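Local coordinates for protein citryl-spermidine/3,4-dihydroxybenzoyl-citryl-spermidine:spermidine ligase (Bacillus anthracis, PDB 3TO3) that catalyses the ATP-dependent condensation of spermidine with citryl-spermidine intermediates in the biosynthesis of the siderophore petrobactin, at residues B[429-434]-B[470-475]; B[463-468]-B[496-501]; B[335-340]-B[422-427]; B[502-507]-B[558-563]. All blocks are in the same frame, centred on the assembly; numbering follows the deposited sequence.

Overall arrangement
The four contacts cluster around helix 410-432 and the short sheet that follows it. Contact 1 marks the end of this helix and touches contact 2 through the bond from Y467 N to G433 O (3.0 Å), which pairs neighbouring strands of that sheet. Contact 3 lies further back on the same helix, about 13 Å from contact 1 between centres, and D335 OD2 ties the two by binding H432 NE2 at 2.8 Å. Contact 4 packs I560 against V429 and V430 and is joined to contact 2 by the R500–E506 salt bridge. Contact 2 comes nearest the active site: the F496 side chain is about 12 Å from bound ATP.

Contact 1. Residues B[429-434]-B[470-475]; sequences VVEHGI and FLKEMN
G433 and F470 meet where helix 410-432 ends. G433 CA lies 3.3 Å from F470 CB and near the plane of the phenyl ring, at its edge. With no side chain, G433 lets F470 CB come right up to its CA, and its positive phi (55°) suits glycine. L471 CD2 rests against H432 O at 3.4 Å and reaches I434 CG1 beyond it, the side chains of L471 and I434 crossing at about a right angle; helix 315-333 packs on I434. Among polar contacts, L471 CA makes a CA-H...O approach to H432 O (3.6 Å), while R556 binds F470 O and makes a cation-pi contact with the F470 ring. K472 crosses H432 obliquely, bringing NZ to 3.8 Å from H432 CE1, at the edge of the imidazole. The NE2 of that ring is bonded to D335. Leaving the helix through a glycine of positive phi is a common way to end one, and here the chain passes straight into strand 434-435.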
loop_
_atom_site.group_PDB
_atom_site.type_symbol
_atom_site.label_atom_id
_atom_site.label_comp_id
_atom_site.label_asym_id
_atom_site.label_seq_id
_atom_site.Cartn_x
_atom_site.Cartn_y
_atom_site.Cartn_z
ATOM N N VAL B 429 -34.211 11.420 19.328
ATOM C CA VAL B 429 -33.432 11.085 20.509
ATOM C C VAL B 429 -34.303 11.062 21.765
ATOM O O VAL B 429 -34.297 10.087 22.520
ATOM C CB VAL B 429 -32.261 12.073 20.720
ATOM C CG1 VAL B 429 -31.755 12.018 22.163
ATOM C CG2 VAL B 429 -31.146 11.780 19.722
ATOM N N VAL B 430 -35.072 12.123 21.977
ATOM C CA VAL B 430 -35.800 12.286 23.250
ATOM C C VAL B 430 -37.081 11.455 23.356
ATOM O O VAL B 430 -37.407 10.862 24.403
ATOM C CB VAL B 430 -36.117 13.765 23.493
ATOM C CG1 VAL B 430 -36.834 13.954 24.821
ATOM C CG2 VAL B 430 -34.821 14.639 23.387
ATOM N N GLU B 431 -37.843 11.422 22.276
ATOM C CA GLU B 431 -39.093 10.676 22.317
ATOM C C GLU B 431 -38.804 9.204 22.123
ATOM O O GLU B 431 -39.473 8.377 22.702
ATOM C CB GLU B 431 -40.080 11.173 21.249
ATOM C CG GLU B 431 -41.268 10.241 21.008
ATOM C CD GLU B 431 -42.575 10.762 21.609
ATOM O OE1 GLU B 431 -43.259 11.584 20.942
ATOM O OE2 GLU B 431 -42.917 10.349 22.740
ATOM N N HIS B 432 -37.887 8.885 21.210
ATOM C CA HIS B 432 -37.593 7.490 20.906
ATOM C C HIS B 432 -36.339 6.812 21.474
ATOM O O HIS B 432 -36.191 5.600 21.324
ATOM C CB HIS B 432 -37.681 7.299 19.393
ATOM C CG HIS B 432 -39.016 7.679 18.848
ATOM N ND1 HIS B 432 -40.131 6.893 19.027
ATOM C CD2 HIS B 432 -39.433 8.785 18.192
ATOM C CE1 HIS B 432 -41.178 7.488 18.487
ATOM N NE2 HIS B 432 -40.782 8.637 17.973
ATOM N N GLY B 433 -35.474 7.570 22.148
ATOM C CA GLY B 433 -34.147 7.080 22.513
ATOM C C GLY B 433 -33.257 6.560 21.380
ATOM O O GLY B 433 -32.452 5.655 21.567
ATOM N N ILE B 434 -33.367 7.149 20.202
ATOM C CA ILE B 434 -32.603 6.675 19.069
ATOM C C ILE B 434 -31.713 7.803 18.539
ATOM O O ILE B 434 -32.212 8.843 18.127
ATOM C CB ILE B 434 -33.544 6.253 17.951
ATOM C CG1 ILE B 434 -34.354 5.034 18.375
ATOM C CG2 ILE B 434 -32.781 5.945 16.690
ATOM C CD1 ILE B 434 -35.282 4.554 17.301
ATOM N N PHE B 470 -35.113 4.031 26.721
ATOM C CA PHE B 470 -35.932 5.082 26.120
ATOM C C PHE B 470 -36.883 4.630 24.992
ATOM O O PHE B 470 -37.714 5.413 24.528
ATOM C CB PHE B 470 -35.054 6.230 25.593
ATOM C CG PHE B 470 -34.699 7.267 26.633
ATOM C CD1 PHE B 470 -34.714 6.950 27.994
ATOM C CD2 PHE B 470 -34.374 8.559 26.249
ATOM C CE1 PHE B 470 -34.408 7.901 28.941
ATOM C CE2 PHE B 470 -34.076 9.520 27.191
ATOM C CZ PHE B 470 -34.092 9.197 28.539
ATOM N N LEU B 471 -36.757 3.396 24.523
ATOM C CA LEU B 471 -37.549 2.978 23.371
ATOM C C LEU B 471 -39.052 3.007 23.674
ATOM O O LEU B 471 -39.478 2.630 24.762
ATOM C CB LEU B 471 -37.114 1.592 22.897
ATOM C CG LEU B 471 -35.608 1.448 22.641
ATOM C CD1 LEU B 471 -35.232 0.006 22.366
ATOM C CD2 LEU B 471 -35.150 2.366 21.495
ATOM N N LYS B 472 -39.846 3.489 22.721
ATOM C CA LYS B 472 -41.292 3.539 22.899
ATOM C C LYS B 472 -41.789 2.110 23.047
ATOM O O LYS B 472 -42.656 1.834 23.882
ATOM C CB LYS B 472 -41.995 4.243 21.731
ATOM C CG LYS B 472 -42.804 5.503 22.101
ATOM C CD LYS B 472 -44.012 5.642 21.157
ATOM C CE LYS B 472 -44.370 7.096 20.831
ATOM N NZ LYS B 472 -44.849 7.257 19.400
ATOM N N GLU B 473 -41.248 1.202 22.236
ATOM C CA GLU B 473 -41.457 -0.223 22.484
ATOM C C GLU B 473 -40.134 -1.012 22.507
ATOM O O GLU B 473 -39.519 -1.271 21.470
ATOM C CB GLU B 473 -42.426 -0.779 21.438
ATOM C CG GLU B 473 -42.644 0.174 20.264
ATOM C CD GLU B 473 -43.717 -0.300 19.299
ATOM O OE1 GLU B 473 -43.598 -0.023 18.083
ATOM O OE2 GLU B 473 -44.688 -0.941 19.757
HETATM N N MSE B 474 -39.751 -1.475 23.692
HETATM C CA MSE B 474 -38.433 -2.072 23.893
HETATM C C MSE B 474 -38.362 -3.445 23.267
HETATM O O MSE B 474 -37.275 -3.970 23.030
HETATM C CB MSE B 474 -38.110 -2.191 25.384
HETATM C CG MSE B 474 -38.271 -0.899 26.164
HETATM SE SE MSE B 474 -37.717 -1.101 28.022
HETATM C CE MSE B 474 -38.441 0.568 28.734
ATOM N N ASN B 475 -39.537 -4.025 23.030
ATOM C CA ASN B 475 -39.659 -5.363 22.470
ATOM C C ASN B 475 -39.782 -5.376 20.944
ATOM O O ASN B 475 -39.798 -6.440 20.326
ATOM C CB ASN B 475 -40.848 -6.077 23.111
ATOM C CG ASN B 475 -42.113 -5.250 23.049
ATOM O OD1 ASN B 475 -42.070 -4.061 22.725
ATOM N ND2 ASN B 475 -43.246 -5.866 23.365
#

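Contact 2. Residues B[463-468]-B[496-501]; sequences GLEFYR and FEMDRI
F466 holds CG between its backbone N and carbonyl carbon (chi1 71°), which lays the ring beside the neighbouring strand, where E497 CA sits over its centre in a CH-pi contact, 4.2 Å from the centroid. E497 sends CG anti to its backbone N (168°) and runs out extended, which carries its carboxylate to R468. The arginine grips it side-on: NE binds OE2 at 2.7 Å and NH2 binds OE1 at 3.0 Å. Both carboxylate oxygens are met on the syn side, though some 30° out of their plane, while they lie close to the guanidinium plane; two bonds thus fix the rotation of both groups. A water takes the R468 N-H and donates to M498 O, bridging the two segments. Backbone bonds join them directly, from F466 N to F496 O and from M498 N to F466 O at 3.0 Å. I501 CB lies over the Y467 ring face at 4.1 Å from its centroid, a broad surface that suits a branched aliphatic chain. F496 turns its ring edge to L464 O, with CD1 at 3.1 Å. Next to E462, which binds ATP, the short, weakly bonded parallel pairing of strands 465-467 and 497-498, joined through helix 485-488, forms a beta-alpha-beta unit.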
loop_
_atom_site.group_PDB
_atom_site.type_symbol
_atom_site.label_atom_id
_atom_site.label_comp_id
_atom_site.label_asym_id
_atom_site.label_seq_id
_atom_site.Cartn_x
_atom_site.Cartn_y
_atom_site.Cartn_z
ATOM N N GLY B 463 -23.707 3.771 11.781
ATOM C CA GLY B 463 -23.641 4.829 12.781
ATOM C C GLY B 463 -24.543 4.839 14.015
ATOM O O GLY B 463 -24.130 5.232 15.115
ATOM N N LEU B 464 -25.773 4.394 13.825
ATOM C CA LEU B 464 -26.825 4.483 14.818
ATOM C C LEU B 464 -26.499 3.935 16.228
ATOM O O LEU B 464 -25.938 2.848 16.400
ATOM C CB LEU B 464 -28.041 3.785 14.231
ATOM C CG LEU B 464 -29.297 3.569 15.029
ATOM C CD1 LEU B 464 -30.444 3.439 14.040
ATOM C CD2 LEU B 464 -29.160 2.329 15.885
ATOM N N GLU B 465 -26.848 4.729 17.232
ATOM C CA GLU B 465 -26.848 4.289 18.612
ATOM C C GLU B 465 -28.266 4.396 19.191
ATOM O O GLU B 465 -29.071 5.211 18.744
ATOM C CB GLU B 465 -25.862 5.121 19.432
ATOM C CG GLU B 465 -24.421 4.904 19.005
ATOM C CD GLU B 465 -23.389 5.591 19.905
ATOM O OE1 GLU B 465 -23.762 6.306 20.856
ATOM O OE2 GLU B 465 -22.183 5.407 19.654
ATOM N N PHE B 466 -28.569 3.584 20.194
ATOM C CA PHE B 466 -29.835 3.710 20.902
ATOM C C PHE B 466 -29.712 3.350 22.381
ATOM O O PHE B 466 -28.806 2.620 22.782
ATOM C CB PHE B 466 -30.944 2.888 20.227
ATOM C CG PHE B 466 -30.794 1.412 20.382
ATOM C CD1 PHE B 466 -31.219 0.778 21.545
ATOM C CD2 PHE B 466 -30.255 0.645 19.357
ATOM C CE1 PHE B 466 -31.100 -0.593 21.684
ATOM C CE2 PHE B 466 -30.118 -0.730 19.490
ATOM C CZ PHE B 466 -30.547 -1.350 20.656
ATOM N N TYR B 467 -30.611 3.909 23.185
ATOM C CA TYR B 467 -30.614 3.673 24.608
ATOM C C TYR B 467 -31.899 2.928 24.925
ATOM O O TYR B 467 -32.984 3.498 24.875
ATOM C CB TYR B 467 -30.525 4.995 25.383
ATOM C CG TYR B 467 -30.428 4.791 26.886
ATOM C CD1 TYR B 467 -29.423 4.003 27.434
ATOM C CD2 TYR B 467 -31.358 5.369 27.759
ATOM C CE1 TYR B 467 -29.345 3.797 28.797
ATOM C CE2 TYR B 467 -31.282 5.169 29.141
ATOM C CZ TYR B 467 -30.273 4.388 29.651
ATOM O OH TYR B 467 -30.191 4.171 31.021
ATOM N N ARG B 468 -31.760 1.654 25.267
ATOM C CA ARG B 468 -32.888 0.727 25.353
ATOM C C ARG B 468 -34.016 1.199 26.275
ATOM O O ARG B 468 -35.184 1.106 25.919
ATOM C CB ARG B 468 -32.388 -0.669 25.770
ATOM C CG ARG B 468 -33.454 -1.753 25.799
ATOM C CD ARG B 468 -32.834 -3.131 26.041
ATOM N NE ARG B 468 -32.110 -3.583 24.854
ATOM C CZ ARG B 468 -32.592 -4.451 23.971
ATOM N NH1 ARG B 468 -33.797 -4.984 24.155
ATOM N NH2 ARG B 468 -31.863 -4.791 22.912
ATOM N N PHE B 496 -24.242 -0.524 18.343
ATOM C CA PHE B 496 -25.578 0.090 18.286
ATOM C C PHE B 496 -26.218 0.378 19.628
ATOM O O PHE B 496 -26.965 1.337 19.755
ATOM C CB PHE B 496 -26.611 -0.844 17.624
ATOM C CG PHE B 496 -26.389 -1.107 16.178
ATOM C CD1 PHE B 496 -26.057 -0.094 15.312
ATOM C CD2 PHE B 496 -26.534 -2.392 15.684
ATOM C CE1 PHE B 496 -25.841 -0.360 13.970
ATOM C CE2 PHE B 496 -26.331 -2.663 14.354
ATOM C CZ PHE B 496 -25.973 -1.643 13.495
ATOM N N GLU B 497 -25.838 -0.321 20.674
ATOM C CA GLU B 497 -26.674 -0.214 21.848
ATOM C C GLU B 497 -25.815 0.243 22.967
ATOM O O GLU B 497 -24.810 -0.385 23.264
ATOM C CB GLU B 497 -27.379 -1.531 22.207
ATOM C CG GLU B 497 -28.018 -1.467 23.601
ATOM C CD GLU B 497 -28.948 -2.637 23.922
ATOM O OE1 GLU B 497 -29.095 -3.562 23.090
ATOM O OE2 GLU B 497 -29.540 -2.623 25.023
HETATM N N MSE B 498 -26.191 1.351 23.580
HETATM C CA MSE B 498 -25.359 1.889 24.640
HETATM C C MSE B 498 -26.032 1.701 25.979
HETATM O O MSE B 498 -27.251 1.795 26.089
HETATM C CB MSE B 498 -25.006 3.352 24.367
HETATM C CG MSE B 498 -24.201 3.547 23.059
HETATM SE SE MSE B 498 -22.431 2.655 22.964
HETATM C CE MSE B 498 -22.596 1.936 21.152
ATOM N N ASP B 499 -25.229 1.397 26.987
ATOM C CA ASP B 499 -25.746 1.167 28.328
ATOM C C ASP B 499 -25.850 2.470 29.096
ATOM O O ASP B 499 -26.447 2.507 30.171
ATOM C CB ASP B 499 -24.854 0.186 29.092
ATOM C CG ASP B 499 -23.558 0.824 29.568
ATOM O OD1 ASP B 499 -23.258 1.958 29.134
ATOM O OD2 ASP B 499 -22.841 0.184 30.370
ATOM N N ARG B 500 -25.252 3.527 28.548
ATOM C CA ARG B 500 -25.242 4.826 29.213
ATOM C C ARG B 500 -26.063 5.862 28.458
ATOM O O ARG B 500 -25.981 5.993 27.229
ATOM C CB ARG B 500 -23.807 5.314 29.498
ATOM C CG ARG B 500 -22.848 5.200 28.318
ATOM C CD ARG B 500 -21.370 5.337 28.718
ATOM N NE ARG B 500 -20.952 6.709 29.034
ATOM C CZ ARG B 500 -20.743 7.675 28.132
ATOM N NH1 ARG B 500 -20.930 7.456 26.829
ATOM N NH2 ARG B 500 -20.353 8.879 28.535
ATOM N N ILE B 501 -26.872 6.588 29.213
ATOM C CA ILE B 501 -27.743 7.603 28.650
ATOM C C ILE B 501 -26.953 8.782 28.055
ATOM O O ILE B 501 -27.462 9.518 27.185
ATOM C CB ILE B 501 -28.728 8.071 29.721
ATOM C CG1 ILE B 501 -29.773 9.021 29.144
ATOM C CG2 ILE B 501 -27.987 8.708 30.900
ATOM C CD1 ILE B 501 -30.939 9.180 30.093
HETATM O O HOH W 1 -29.418 0.373 26.498
#

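Contact 3. Residues B[335-340]-B[422-427]; sequences DSYLRD and IIPVIH
Y337 lays CD2 over the centre of one face of the H427 imidazole, the two side chains sliding past each other in opposite directions. Their ring planes are 48° apart and their centroids 4.6 Å, an oblique aromatic pair. The tyrosine is long enough to carry OH on to I423, 3.3 Å from CG2, with P424 CG 3.8 Å from the same hydroxyl. H427 has CG anti to its backbone N (chi1 -173°), which points the ring across to the other helix; NE2 then donates to D335 OD2 in a long, bent bond (3.3 Å, 145°), on the syn lone pair and in the imidazole plane. ND1 is taken up by H546, which probably helps to fix the ring's rotation. H432 is the closer partner of D335 OD2, while OD1 accepts from L338 N at 3.1 Å. This suits an aspartate: one oxygen caps the helix, the other meets two histidines. L338 packs CD2 against P424 CB at 4.1 Å. Helices 336-342 and 410-432 thus meet at an aspartate N-cap that also forms a buried histidine-carboxylate pair.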
loop_
_atom_site.group_PDB
_atom_site.type_symbol
_atom_site.label_atom_id
_atom_site.label_comp_id
_atom_site.label_asym_id
_atom_site.label_seq_id
_atom_site.Cartn_x
_atom_site.Cartn_y
_atom_site.Cartn_z
ATOM N N ASP B 335 -45.358 7.797 14.476
ATOM C CA ASP B 335 -45.201 9.054 15.239
ATOM C C ASP B 335 -45.752 10.238 14.440
ATOM O O ASP B 335 -45.225 10.572 13.383
ATOM C CB ASP B 335 -43.722 9.284 15.586
ATOM C CG ASP B 335 -43.480 10.580 16.359
ATOM O OD1 ASP B 335 -44.066 11.619 16.011
ATOM O OD2 ASP B 335 -42.675 10.577 17.310
ATOM N N SER B 336 -46.804 10.877 14.957
ATOM C CA SER B 336 -47.512 11.900 14.195
ATOM C C SER B 336 -46.580 13.050 13.839
ATOM O O SER B 336 -46.535 13.469 12.685
ATOM C CB SER B 336 -48.743 12.417 14.940
ATOM O OG SER B 336 -48.384 13.022 16.167
ATOM N N TYR B 337 -45.842 13.555 14.826
ATOM C CA TYR B 337 -44.913 14.651 14.568
ATOM C C TYR B 337 -43.920 14.335 13.446
ATOM O O TYR B 337 -43.771 15.103 12.532
ATOM C CB TYR B 337 -44.133 15.066 15.796
ATOM C CG TYR B 337 -43.024 16.043 15.449
ATOM C CD1 TYR B 337 -43.296 17.377 15.159
ATOM C CD2 TYR B 337 -41.706 15.637 15.426
ATOM C CE1 TYR B 337 -42.270 18.268 14.846
ATOM C CE2 TYR B 337 -40.693 16.511 15.106
ATOM C CZ TYR B 337 -40.960 17.817 14.818
ATOM O OH TYR B 337 -39.898 18.657 14.510
ATOM N N LEU B 338 -43.253 13.201 13.521
ATOM C CA LEU B 338 -42.291 12.828 12.503
ATOM C C LEU B 338 -42.966 12.513 11.172
ATOM O O LEU B 338 -42.452 12.863 10.131
ATOM C CB LEU B 338 -41.432 11.624 12.954
ATOM C CG LEU B 338 -40.513 11.776 14.176
ATOM C CD1 LEU B 338 -39.728 10.488 14.456
ATOM C CD2 LEU B 338 -39.539 12.969 14.039
ATOM N N ARG B 339 -44.091 11.818 11.197
ATOM C CA ARG B 339 -44.725 11.372 9.961
ATOM C C ARG B 339 -45.450 12.541 9.262
ATOM O O ARG B 339 -45.279 12.760 8.054
ATOM C CB ARG B 339 -45.686 10.220 10.265
ATOM C CG ARG B 339 -46.446 9.627 9.071
ATOM C CD ARG B 339 -47.615 8.741 9.543
ATOM N NE ARG B 339 -48.649 9.521 10.239
ATOM C CZ ARG B 339 -49.065 9.306 11.493
ATOM N NH1 ARG B 339 -48.554 8.317 12.219
ATOM N NH2 ARG B 339 -50.002 10.085 12.030
ATOM N N ASP B 340 -46.207 13.312 10.042
ATOM C CA ASP B 340 -47.113 14.371 9.550
ATOM C C ASP B 340 -46.584 15.807 9.546
ATOM O O ASP B 340 -46.666 16.474 8.531
ATOM C CB ASP B 340 -48.515 14.309 10.189
ATOM C CG ASP B 340 -49.218 12.988 9.932
ATOM O OD1 ASP B 340 -48.970 12.354 8.880
ATOM O OD2 ASP B 340 -50.009 12.574 10.802
ATOM N N ILE B 422 -33.017 20.256 12.377
ATOM C CA ILE B 422 -32.372 19.893 13.624
ATOM C C ILE B 422 -33.364 19.324 14.653
ATOM O O ILE B 422 -33.069 18.360 15.369
ATOM C CB ILE B 422 -31.580 21.092 14.207
ATOM C CG1 ILE B 422 -30.231 21.213 13.506
ATOM C CG2 ILE B 422 -31.362 20.940 15.723
ATOM C CD1 ILE B 422 -30.277 21.893 12.167
ATOM N N ILE B 423 -34.539 19.925 14.729
ATOM C CA ILE B 423 -35.522 19.495 15.711
ATOM C C ILE B 423 -35.924 18.007 15.601
ATOM O O ILE B 423 -36.019 17.330 16.617
ATOM C CB ILE B 423 -36.739 20.435 15.713
ATOM C CG1 ILE B 423 -36.280 21.858 16.050
ATOM C CG2 ILE B 423 -37.850 19.945 16.684
ATOM C CD1 ILE B 423 -35.559 21.971 17.369
ATOM N N PRO B 424 -36.156 17.496 14.375
ATOM C CA PRO B 424 -36.629 16.110 14.283
ATOM C C PRO B 424 -35.560 15.116 14.698
ATOM O O PRO B 424 -35.896 14.077 15.237
ATOM C CB PRO B 424 -36.972 15.935 12.801
ATOM C CG PRO B 424 -37.131 17.335 12.281
ATOM C CD PRO B 424 -36.127 18.144 13.052
ATOM N N VAL B 425 -34.295 15.421 14.446
ATOM C CA VAL B 425 -33.241 14.563 14.939
ATOM C C VAL B 425 -33.276 14.513 16.463
ATOM O O VAL B 425 -33.184 13.436 17.047
ATOM C CB VAL B 425 -31.839 15.037 14.491
ATOM C CG1 VAL B 425 -30.791 14.118 15.059
ATOM C CG2 VAL B 425 -31.731 15.099 12.958
ATOM N N ILE B 426 -33.421 15.672 17.107
ATOM C CA ILE B 426 -33.428 15.739 18.575
ATOM C C ILE B 426 -34.697 15.076 19.111
ATOM O O ILE B 426 -34.675 14.364 20.128
ATOM C CB ILE B 426 -33.304 17.212 19.079
ATOM C CG1 ILE B 426 -31.954 17.782 18.653
ATOM C CG2 ILE B 426 -33.426 17.302 20.582
ATOM C CD1 ILE B 426 -31.758 19.258 18.973
ATOM N N HIS B 427 -35.808 15.307 18.407
ATOM C CA HIS B 427 -37.045 14.631 18.739
ATOM C C HIS B 427 -36.904 13.100 18.773
ATOM O O HIS B 427 -37.388 12.460 19.698
ATOM C CB HIS B 427 -38.152 15.026 17.781
ATOM C CG HIS B 427 -39.486 14.493 18.171
ATOM N ND1 HIS B 427 -40.324 15.157 19.041
ATOM C CD2 HIS B 427 -40.128 13.353 17.819
ATOM C CE1 HIS B 427 -41.432 14.447 19.211
ATOM N NE2 HIS B 427 -41.340 13.354 18.474
#

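Contact 4. Residues B[502-507]-B[558-563]; sequences ECLQEM and ESIQLY
Q505, on the N-terminal turn of helix 502-528, lies across the C-terminal end of helix 554-560, where Q561 is the left-handed residue of positive phi that closes the helix. That turn brings the Q561 carbonyl within reach of Q505. CG of Q505 is anti to the backbone N and the chain bends at chi2, which lays the aliphatic part against the I560 carbonyl, with Q505 CB 3.2 Å from I560 O, and sends the amide on to Q561. A glutamine suits the spot, being long enough to pass I560 O and polar at its end. The two glutamine side chains cross obliquely, their amide planes only 16° apart. L504 and I560 bring their CD1 methyls to 4.4 Å, an apolar patch closed by V429 of helix 410-432 and F470. L562 adds CD2 beside Q505 CG. At the polar end, Q505 NE2 donates to Q561 O at 3.1 Å, nearly straight at 175°, with the acceptor in the plane of the Q505 amide and the nitrogen 36° above the carbonyl plane.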
loop_
_atom_site.group_PDB
_atom_site.type_symbol
_atom_site.label_atom_id
_atom_site.label_comp_id
_atom_site.label_asym_id
_atom_site.label_seq_id
_atom_site.Cartn_x
_atom_site.Cartn_y
_atom_site.Cartn_z
ATOM N N GLU B 502 -25.708 8.957 28.502
ATOM C CA GLU B 502 -24.855 10.021 27.955
ATOM C C GLU B 502 -24.556 9.825 26.479
ATOM O O GLU B 502 -24.220 10.783 25.774
ATOM C CB GLU B 502 -23.546 10.176 28.733
ATOM C CG GLU B 502 -23.701 10.807 30.121
ATOM C CD GLU B 502 -24.182 9.814 31.185
ATOM O OE1 GLU B 502 -24.288 8.599 30.891
ATOM O OE2 GLU B 502 -24.449 10.252 32.325
ATOM N N CYS B 503 -24.689 8.583 26.004
ATOM C CA CYS B 503 -24.536 8.287 24.574
ATOM C C CYS B 503 -25.413 9.246 23.791
ATOM O O CYS B 503 -25.015 9.786 22.762
ATOM C CB CYS B 503 -24.920 6.818 24.245
ATOM S SG CYS B 503 -26.651 6.444 23.606
ATOM N N LEU B 504 -26.620 9.464 24.290
ATOM C CA LEU B 504 -27.600 10.302 23.563
ATOM C C LEU B 504 -27.226 11.787 23.576
ATOM O O LEU B 504 -27.259 12.486 22.552
ATOM C CB LEU B 504 -29.030 10.103 24.085
ATOM C CG LEU B 504 -29.636 8.692 24.171
ATOM C CD1 LEU B 504 -31.006 8.762 24.833
ATOM C CD2 LEU B 504 -29.753 8.051 22.797
ATOM N N GLN B 505 -26.860 12.278 24.745
ATOM C CA GLN B 505 -26.415 13.648 24.837
ATOM C C GLN B 505 -25.199 13.847 23.934
ATOM O O GLN B 505 -25.136 14.798 23.173
ATOM C CB GLN B 505 -26.083 13.984 26.272
ATOM C CG GLN B 505 -25.443 15.321 26.478
ATOM C CD GLN B 505 -24.505 15.250 27.650
ATOM O OE1 GLN B 505 -23.662 14.360 27.710
ATOM N NE2 GLN B 505 -24.675 16.144 28.614
ATOM N N GLU B 506 -24.234 12.945 23.988
ATOM C CA GLU B 506 -23.065 13.152 23.150
ATOM C C GLU B 506 -23.366 13.140 21.647
ATOM O O GLU B 506 -22.776 13.918 20.906
ATOM C CB GLU B 506 -21.954 12.192 23.523
ATOM C CG GLU B 506 -21.434 12.426 24.935
ATOM C CD GLU B 506 -20.769 11.175 25.526
ATOM O OE1 GLU B 506 -20.772 10.104 24.858
ATOM O OE2 GLU B 506 -20.248 11.266 26.657
HETATM N N MSE B 507 -24.291 12.301 21.184
HETATM C CA MSE B 507 -24.608 12.292 19.757
HETATM C C MSE B 507 -25.220 13.622 19.307
HETATM O O MSE B 507 -25.001 14.086 18.177
HETATM C CB MSE B 507 -25.530 11.136 19.377
HETATM C CG MSE B 507 -25.650 10.916 17.858
HETATM SE SE MSE B 507 -24.031 10.100 17.081
HETATM C CE MSE B 507 -24.436 8.220 17.509
ATOM N N GLU B 558 -35.033 16.739 30.176
ATOM C CA GLU B 558 -34.125 17.203 31.194
ATOM C C GLU B 558 -32.989 16.226 31.419
ATOM O O GLU B 558 -31.833 16.641 31.488
ATOM C CB GLU B 558 -34.861 17.478 32.499
ATOM C CG GLU B 558 -35.178 18.944 32.685
ATOM C CD GLU B 558 -36.408 19.184 33.556
ATOM O OE1 GLU B 558 -36.698 18.333 34.440
ATOM O OE2 GLU B 558 -37.088 20.225 33.343
ATOM N N SER B 559 -33.299 14.936 31.517
ATOM C CA SER B 559 -32.276 13.944 31.881
ATOM C C SER B 559 -31.144 13.809 30.849
ATOM O O SER B 559 -30.038 13.364 31.156
ATOM C CB SER B 559 -32.916 12.579 32.145
ATOM O OG SER B 559 -33.239 11.938 30.926
ATOM N N ILE B 560 -31.438 14.203 29.624
ATOM C CA ILE B 560 -30.482 14.192 28.529
ATOM C C ILE B 560 -29.427 15.322 28.678
ATOM O O ILE B 560 -28.306 15.204 28.184
ATOM C CB ILE B 560 -31.268 14.313 27.196
ATOM C CG1 ILE B 560 -31.887 12.979 26.843
ATOM C CG2 ILE B 560 -30.421 14.807 26.026
ATOM C CD1 ILE B 560 -32.361 12.954 25.432
ATOM N N GLN B 561 -29.783 16.404 29.370
ATOM C CA GLN B 561 -28.836 17.471 29.680
ATOM C C GLN B 561 -28.154 18.138 28.462
ATOM O O GLN B 561 -26.935 18.217 28.399
ATOM C CB GLN B 561 -27.759 16.921 30.608
ATOM C CG GLN B 561 -28.268 16.433 31.932
ATOM C CD GLN B 561 -27.653 17.203 33.081
ATOM O OE1 GLN B 561 -26.751 16.708 33.769
ATOM N NE2 GLN B 561 -28.126 18.432 33.288
ATOM N N LEU B 562 -28.933 18.616 27.504
ATOM C CA LEU B 562 -28.371 19.294 26.359
ATOM C C LEU B 562 -27.822 20.662 26.725
ATOM O O LEU B 562 -27.091 21.273 25.935
ATOM C CB LEU B 562 -29.441 19.472 25.295
ATOM C CG LEU B 562 -29.993 18.163 24.773
ATOM C CD1 LEU B 562 -30.886 18.477 23.603
ATOM C CD2 LEU B 562 -28.843 17.281 24.353
ATOM N N TYR B 563 -28.245 21.172 27.879
ATOM C CA TYR B 563 -27.815 22.488 28.378
ATOM C C TYR B 563 -26.652 22.388 29.360
ATOM O O TYR B 563 -26.330 23.375 30.045
ATOM C CB TYR B 563 -28.973 23.274 29.003
ATOM C CG TYR B 563 -30.147 23.465 28.070
ATOM C CD1 TYR B 563 -29.969 23.456 26.696
ATOM C CD2 TYR B 563 -31.428 23.666 28.564
ATOM C CE1 TYR B 563 -31.033 23.633 25.829
ATOM C CE2 TYR B 563 -32.500 23.853 27.714
ATOM C CZ TYR B 563 -32.298 23.840 26.347
ATOM O OH TYR B 563 -33.367 24.017 25.496
#